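CbsA (Xanthomonas oryzae pv. oryzae, PDB 5XYH) probably hydrolyses 1,4-beta-glucosidic links in cellulose as an exoglucanase of glycoside hydrolase family 6, releasing cellobiose. Local coordinates at residues W409-A412 with H413-L417; P17-S20 with K21-D24. All coordinates share one frame; numbering follows the deposited sequence.

Contact 2 (17-20 with 21-24) comes first along the chain, in helix 17-27; contact 1 (409-412 with 413-417) comes close to the C-terminus, where helix 411-419 begins. Nearly four hundred residues separate them in sequence, yet their centres lie 13 Å apart, on the same side of the chain's centre. They touch directly. Trp409 CE3 lies 3.3 Å from Glu22 CD, Trp409 CZ3 lies 3.7 Å from Tyr19 CE1, and Phe414 CZ sits 3.6 Å from Val23 CG2, while helix 33-42 packs against both through Met39 and Val42. The two ends of the catalytic domain are thus joined by a largely apolar cluster at the periphery of the family 6 barrel.

Contact 1 (W409-A412 with H413-L417); sequences WFHA and HFVQL
His413 and Phe410 meet where helix 411-419 starts. The CB of His413 sits over one face of the Phe410 ring, 4.0 Å from its centroid, a CH-pi contact; the planes of the two rings are oblique, 35° apart. The imidazole itself leads away. Phe414, on another side of the first turn, receives Trp409. With CG of Phe414 anti to its own N (chi1 -175°), the phenyl ring is directed toward Trp409, and the second torsion turns its face to CZ2, which stands above the ring centre, 3.4 Å from CG of Phe414. The ring planes, at 52°, make this neither a stack nor an edge-to-face pair. The broad indole also reaches helix 17-27, where one hydroxyl, Ser26 OG, is hydrogen-bonded to both Trp409 NE1 and His411 ND1. Phe410 is the N-cap residue, and Phe414 N donates to Phe410 O at 3.0 Å. The imidazole of His411 carries Val415 CG2 over one face, 3.6 Å from CE1 of His411. Around the helix start, carbon thus meets ring faces, whereas Trp409 NE1 and His411 ND1, hydrogen-bonded to Ser26 OG, and His413 NE2, hydrogen-bonded to Gln337 O, tie it to its surroundings.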
ATOM      1  N   TRP A 409      11.036   9.776  -8.817  1.00 13.99           N
ATOM      2  CA  TRP A 409      11.413   8.610  -9.611  1.00 14.00           C
ATOM      3  C   TRP A 409      12.801   8.080  -9.265  1.00 13.76           C
ATOM      4  O   TRP A 409      13.764   8.842  -9.130  1.00 13.74           O
ATOM      5  CB  TRP A 409      11.361   8.962 -11.093  1.00 14.51           C
ATOM      6  CG  TRP A 409      11.241   7.792 -11.977  1.00 14.54           C
ATOM      7  CD1 TRP A 409      12.118   7.409 -12.946  1.00 14.49           C
ATOM      8  CD2 TRP A 409      10.174   6.833 -11.995  1.00 13.86           C
ATOM      9  NE1 TRP A 409      11.667   6.269 -13.567  1.00 14.43           N
ATOM     10  CE2 TRP A 409      10.468   5.902 -13.013  1.00 13.71           C
ATOM     11  CE3 TRP A 409       8.990   6.678 -11.259  1.00 13.68           C
ATOM     12  CZ2 TRP A 409       9.631   4.824 -13.309  1.00 13.15           C
ATOM     13  CZ3 TRP A 409       8.150   5.605 -11.565  1.00 13.11           C
ATOM     14  CH2 TRP A 409       8.483   4.692 -12.575  1.00 13.23           C
ATOM     15  N   PHE A 410      12.913   6.758  -9.186  1.00 13.00           N
ATOM     16  CA  PHE A 410      14.141   6.066  -8.801  1.00 13.44           C
ATOM     17  C   PHE A 410      14.479   5.098  -9.933  1.00 13.73           C
ATOM     18  O   PHE A 410      14.088   3.930  -9.903  1.00 12.29           O
ATOM     19  CB  PHE A 410      13.946   5.363  -7.443  1.00 12.46           C
ATOM     20  CG  PHE A 410      15.214   4.841  -6.810  1.00 12.56           C
ATOM     21  CD1 PHE A 410      16.437   4.901  -7.466  1.00 12.86           C
ATOM     22  CD2 PHE A 410      15.171   4.287  -5.534  1.00 11.87           C
ATOM     23  CE1 PHE A 410      17.585   4.407  -6.869  1.00 13.49           C
ATOM     24  CE2 PHE A 410      16.308   3.793  -4.934  1.00 12.69           C
ATOM     25  CZ  PHE A 410      17.522   3.861  -5.598  1.00 13.39           C
ATOM     26  N   HIS A 411      15.215   5.606 -10.932  1.00 14.17           N
ATOM     27  CA  HIS A 411      15.486   4.839 -12.147  1.00 14.38           C
ATOM     28  C   HIS A 411      16.091   3.468 -11.851  1.00 13.83           C
ATOM     29  O   HIS A 411      15.672   2.461 -12.438  1.00 12.92           O
ATOM     30  CB  HIS A 411      16.402   5.647 -13.072  1.00 15.58           C
ATOM     31  CG  HIS A 411      16.819   4.908 -14.303  1.00 16.14           C
ATOM     32  ND1 HIS A 411      15.943   4.612 -15.326  1.00 16.03           N
ATOM     33  CD2 HIS A 411      18.020   4.409 -14.680  1.00 16.50           C
ATOM     34  CE1 HIS A 411      16.582   3.953 -16.275  1.00 15.94           C
ATOM     35  NE2 HIS A 411      17.846   3.824 -15.912  1.00 16.76           N
ATOM     36  N   ALA A 412      17.063   3.394 -10.933  1.00 13.10           N
ATOM     37  CA  ALA A 412      17.710   2.109 -10.675  1.00 14.02           C
ATOM     38  C   ALA A 412      16.737   1.095 -10.074  1.00 13.05           C
ATOM     39  O   ALA A 412      16.741  -0.078 -10.463  1.00 11.65           O
ATOM     40  CB  ALA A 412      18.924   2.290  -9.768  1.00 13.22           C
ATOM     41  N   HIS A 413      15.894   1.522  -9.128  1.00 13.20           N
ATOM     42  CA  HIS A 413      14.872   0.615  -8.590  1.00 11.88           C
ATOM     43  C   HIS A 413      13.886   0.185  -9.670  1.00 12.62           C
ATOM     44  O   HIS A 413      13.388  -0.953  -9.661  1.00 11.63           O
ATOM     45  CB  HIS A 413      14.119   1.283  -7.443  1.00 12.26           C
ATOM     46  CG  HIS A 413      13.537   0.317  -6.460  1.00 12.57           C
ATOM     47  ND1 HIS A 413      12.328   0.530  -5.836  1.00 12.47           N
ATOM     48  CD2 HIS A 413      14.008  -0.857  -5.977  1.00 13.10           C
ATOM     49  CE1 HIS A 413      12.073  -0.475  -5.017  1.00 12.51           C
ATOM     50  NE2 HIS A 413      13.082  -1.327  -5.074  1.00 13.02           N
ATOM     51  N   PHE A 414      13.561   1.096 -10.587  1.00 12.02           N
ATOM     52  CA  PHE A 414      12.584   0.786 -11.622  1.00 12.14           C
ATOM     53  C   PHE A 414      13.085  -0.328 -12.529  1.00 12.34           C
ATOM     54  O   PHE A 414      12.392  -1.327 -12.744  1.00 11.27           O
ATOM     55  CB  PHE A 414      12.267   2.026 -12.446  1.00 12.02           C
ATOM     56  CG  PHE A 414      11.185   1.809 -13.457  1.00 12.32           C
ATOM     57  CD1 PHE A 414       9.917   1.413 -13.054  1.00 12.81           C
ATOM     58  CD2 PHE A 414      11.429   2.008 -14.812  1.00 12.32           C
ATOM     59  CE1 PHE A 414       8.890   1.219 -13.989  1.00 13.39           C
ATOM     60  CE2 PHE A 414      10.409   1.807 -15.759  1.00 13.41           C
ATOM     61  CZ  PHE A 414       9.145   1.414 -15.345  1.00 13.67           C
ATOM     62  N   VAL A 415      14.289  -0.156 -13.084  1.00 12.79           N
ATOM     63  CA  VAL A 415      14.886  -1.183 -13.929  1.00 12.55           C
ATOM     64  C   VAL A 415      14.912  -2.518 -13.207  1.00 12.98           C
ATOM     65  O   VAL A 415      14.578  -3.564 -13.782  1.00 13.76           O
ATOM     66  CB  VAL A 415      16.300  -0.754 -14.354  1.00 13.33           C
ATOM     67  CG1 VAL A 415      17.025  -1.926 -15.038  1.00 13.39           C
ATOM     68  CG2 VAL A 415      16.230   0.503 -15.236  1.00 13.14           C
ATOM     69  N   GLN A 416      15.299  -2.506 -11.931  1.00 12.54           N
ATOM     70  CA  GLN A 416      15.328  -3.738 -11.150  1.00 12.11           C
ATOM     71  C   GLN A 416      13.925  -4.342 -11.026  1.00 12.95           C
ATOM     72  O   GLN A 416      13.729  -5.540 -11.258  1.00 11.58           O
ATOM     73  CB  GLN A 416      15.940  -3.455  -9.770  1.00 12.56           C
ATOM     74  CG  GLN A 416      15.764  -4.570  -8.749  1.00 13.16           C
ATOM     75  CD  GLN A 416      15.787  -4.063  -7.292  1.00 13.83           C
ATOM     76  OE1 GLN A 416      16.780  -3.494  -6.831  1.00 12.96           O
ATOM     77  NE2 GLN A 416      14.682  -4.266  -6.579  1.00 13.49           N
ATOM     78  N   LEU A 417      12.929  -3.510 -10.701  1.00 11.93           N
ATOM     79  CA  LEU A 417      11.564  -4.005 -10.524  1.00 11.93           C
ATOM     80  C   LEU A 417      11.013  -4.638 -11.798  1.00 13.10           C
ATOM     81  O   LEU A 417      10.341  -5.681 -11.739  1.00 11.85           O
ATOM     82  CB  LEU A 417      10.656  -2.867 -10.068  1.00 11.61           C
ATOM     83  CG  LEU A 417      10.837  -2.454  -8.606  1.00 11.59           C
ATOM     84  CD1 LEU A 417      10.159  -1.107  -8.389  1.00 11.00           C
ATOM     85  CD2 LEU A 417      10.244  -3.518  -7.687  1.00 12.19           C
TER

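Contact 2 (P17-S20 with K21-D24); sequences PDYS and KEVD
The phenol ring of Tyr19 has the CG2 methyl of Val23 over one face, displaced toward the rim and 4.1 Å from the ring centroid, a CH-pi contact made one helical turn apart. The nearest ring atom to that methyl is CE2, at 3.8 Å. OE1 of Glu22 lies 3.8 Å from CD1 of Tyr19, obliquely placed to the ring, the side chains crossing at about a right angle. That carboxylate also lies close to the like charge of Glu365 and makes a long, weak ion pair with Arg66. CG of Tyr19 lies anti to the backbone N (chi1 -174°), while CG2 of Val23 stands beside its own N, and these two settings bring the methyl over the ring. The compact apolar CG2 fits between the Tyr19 and Phe414 rings, with Met39 also touching Val23. The hydroxyl of Tyr19 is hydrogen-bonded to the carbonyl of Gly363, so an aromatic residue with a polar end can lie buried here.

Exposed Lys21 only comes near the buried Asp18, NZ to OD1 4.5 Å, too far for a salt bridge; Asp18 OD2 instead accepts the backbone N-H of Leu67. Asp24 OD1 pairs with Lys43 in a salt bridge. Along the backbone, Lys21 N donates to Pro17 O and Val23 N to Tyr19 O at 2.9 Å, the latter nearly straight at 169°, and Asp24 N donates to Ser20 O. Because N-H groups of a helix's first turn have no helical carbonyl to bond, Pro17, without one, loses nothing there; the N-H of Asp18 goes to Asn16 OD1. This is an amphipathic alpha helix with i to i+4 bonding, its apolar side set against helices 33-42 and 411-419 of the family 6 catalytic domain.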
ATOM      1  N   PRO A  17      -1.063   9.827 -16.275  1.00 15.72           N
ATOM      2  CA  PRO A  17      -0.024  10.307 -17.201  1.00 16.06           C
ATOM      3  C   PRO A  17       1.240  10.761 -16.500  1.00 15.86           C
ATOM      4  O   PRO A  17       2.298  10.824 -17.141  1.00 16.01           O
ATOM      5  CB  PRO A  17      -0.706  11.467 -17.942  1.00 17.43           C
ATOM      6  CG  PRO A  17      -1.866  11.847 -17.105  1.00 17.45           C
ATOM      7  CD  PRO A  17      -2.307  10.613 -16.374  1.00 16.22           C
ATOM      8  N   ASP A  18       1.179  11.064 -15.202  1.00 15.22           N
ATOM      9  CA  ASP A  18       2.413  11.402 -14.500  1.00 15.15           C
ATOM     10  C   ASP A  18       3.290  10.170 -14.311  1.00 14.95           C
ATOM     11  O   ASP A  18       4.520  10.257 -14.397  1.00 14.84           O
ATOM     12  CB  ASP A  18       2.100  12.046 -13.160  1.00 15.49           C
ATOM     13  CG  ASP A  18       1.407  13.376 -13.310  1.00 16.84           C
ATOM     14  OD1 ASP A  18       1.690  14.084 -14.306  1.00 17.98           O
ATOM     15  OD2 ASP A  18       0.583  13.705 -12.430  1.00 16.73           O
ATOM     16  N   TYR A  19       2.677   9.019 -14.018  1.00 14.46           N
ATOM     17  CA  TYR A  19       3.443   7.778 -13.965  1.00 14.01           C
ATOM     18  C   TYR A  19       3.989   7.429 -15.347  1.00 13.78           C
ATOM     19  O   TYR A  19       5.153   7.040 -15.478  1.00 13.48           O
ATOM     20  CB  TYR A  19       2.568   6.650 -13.405  1.00 13.62           C
ATOM     21  CG  TYR A  19       3.285   5.341 -13.178  1.00 13.12           C
ATOM     22  CD1 TYR A  19       4.170   5.184 -12.116  1.00 13.37           C
ATOM     23  CD2 TYR A  19       3.070   4.255 -14.017  1.00 13.87           C
ATOM     24  CE1 TYR A  19       4.838   3.986 -11.908  1.00 12.94           C
ATOM     25  CE2 TYR A  19       3.731   3.049 -13.814  1.00 13.08           C
ATOM     26  CZ  TYR A  19       4.615   2.926 -12.757  1.00 13.22           C
ATOM     27  OH  TYR A  19       5.270   1.724 -12.549  1.00 12.80           O
ATOM     28  N   SER A  20       3.163   7.582 -16.391  1.00 14.42           N
ATOM     29  CA  SER A  20       3.662   7.407 -17.757  1.00 15.23           C
ATOM     30  C   SER A  20       4.881   8.288 -18.021  1.00 15.55           C
ATOM     31  O   SER A  20       5.879   7.826 -18.588  1.00 15.96           O
ATOM     32  CB  SER A  20       2.551   7.698 -18.771  1.00 15.04           C
ATOM     33  OG  SER A  20       1.462   6.804 -18.576  1.00 17.15           O
ATOM     34  N   LYS A  21       4.829   9.556 -17.600  1.00 15.50           N
ATOM     35  CA  LYS A  21       5.953  10.449 -17.873  1.00 16.83           C
ATOM     36  C   LYS A  21       7.199  10.012 -17.110  1.00 15.28           C
ATOM     37  O   LYS A  21       8.313  10.075 -17.644  1.00 14.38           O
ATOM     38  CB  LYS A  21       5.572  11.886 -17.533  1.00 17.92           C
ATOM     39  CG  LYS A  21       6.756  12.850 -17.533  1.00 19.77           C
ATOM     40  CD  LYS A  21       6.304  14.283 -17.701  1.00 21.04           C
ATOM     41  CE  LYS A  21       5.164  14.622 -16.754  1.00 23.32           C
ATOM     42  NZ  LYS A  21       4.745  16.045 -16.914  1.00 28.65           N
ATOM     43  N   GLU A  22       7.025   9.545 -15.867  1.00 14.59           N
ATOM     44  CA  GLU A  22       8.137   8.958 -15.120  1.00 14.71           C
ATOM     45  C   GLU A  22       8.733   7.773 -15.872  1.00 14.02           C
ATOM     46  O   GLU A  22       9.953   7.685 -16.053  1.00 14.21           O
ATOM     47  CB  GLU A  22       7.667   8.525 -13.725  1.00 14.33           C
ATOM     48  CG  GLU A  22       7.384   9.679 -12.756  1.00 14.22           C
ATOM     49  CD  GLU A  22       6.874   9.224 -11.394  1.00 14.78           C
ATOM     50  OE1 GLU A  22       5.932   8.415 -11.365  1.00 13.93           O
ATOM     51  OE2 GLU A  22       7.403   9.683 -10.357  1.00 14.23           O
ATOM     52  N   VAL A  23       7.883   6.834 -16.298  1.00 13.48           N
ATOM     53  CA  VAL A  23       8.365   5.656 -17.011  1.00 13.72           C
ATOM     54  C   VAL A  23       9.070   6.063 -18.297  1.00 14.67           C
ATOM     55  O   VAL A  23      10.130   5.524 -18.632  1.00 15.65           O
ATOM     56  CB  VAL A  23       7.198   4.683 -17.274  1.00 14.02           C
ATOM     57  CG1 VAL A  23       7.599   3.592 -18.250  1.00 14.60           C
ATOM     58  CG2 VAL A  23       6.748   4.062 -15.973  1.00 13.28           C
ATOM     59  N   ASP A  24       8.508   7.032 -19.027  1.00 14.79           N
ATOM     60  CA  ASP A  24       9.149   7.495 -20.258  1.00 15.43           C
ATOM     61  C   ASP A  24      10.566   7.994 -19.990  1.00 16.82           C
ATOM     62  O   ASP A  24      11.467   7.796 -20.820  1.00 16.80           O
ATOM     63  CB  ASP A  24       8.316   8.596 -20.911  1.00 16.06           C
ATOM     64  CG  ASP A  24       7.050   8.069 -21.570  1.00 16.67           C
ATOM     65  OD1 ASP A  24       7.001   6.874 -21.930  1.00 16.49           O
ATOM     66  OD2 ASP A  24       6.114   8.863 -21.760  1.00 18.80           O
TER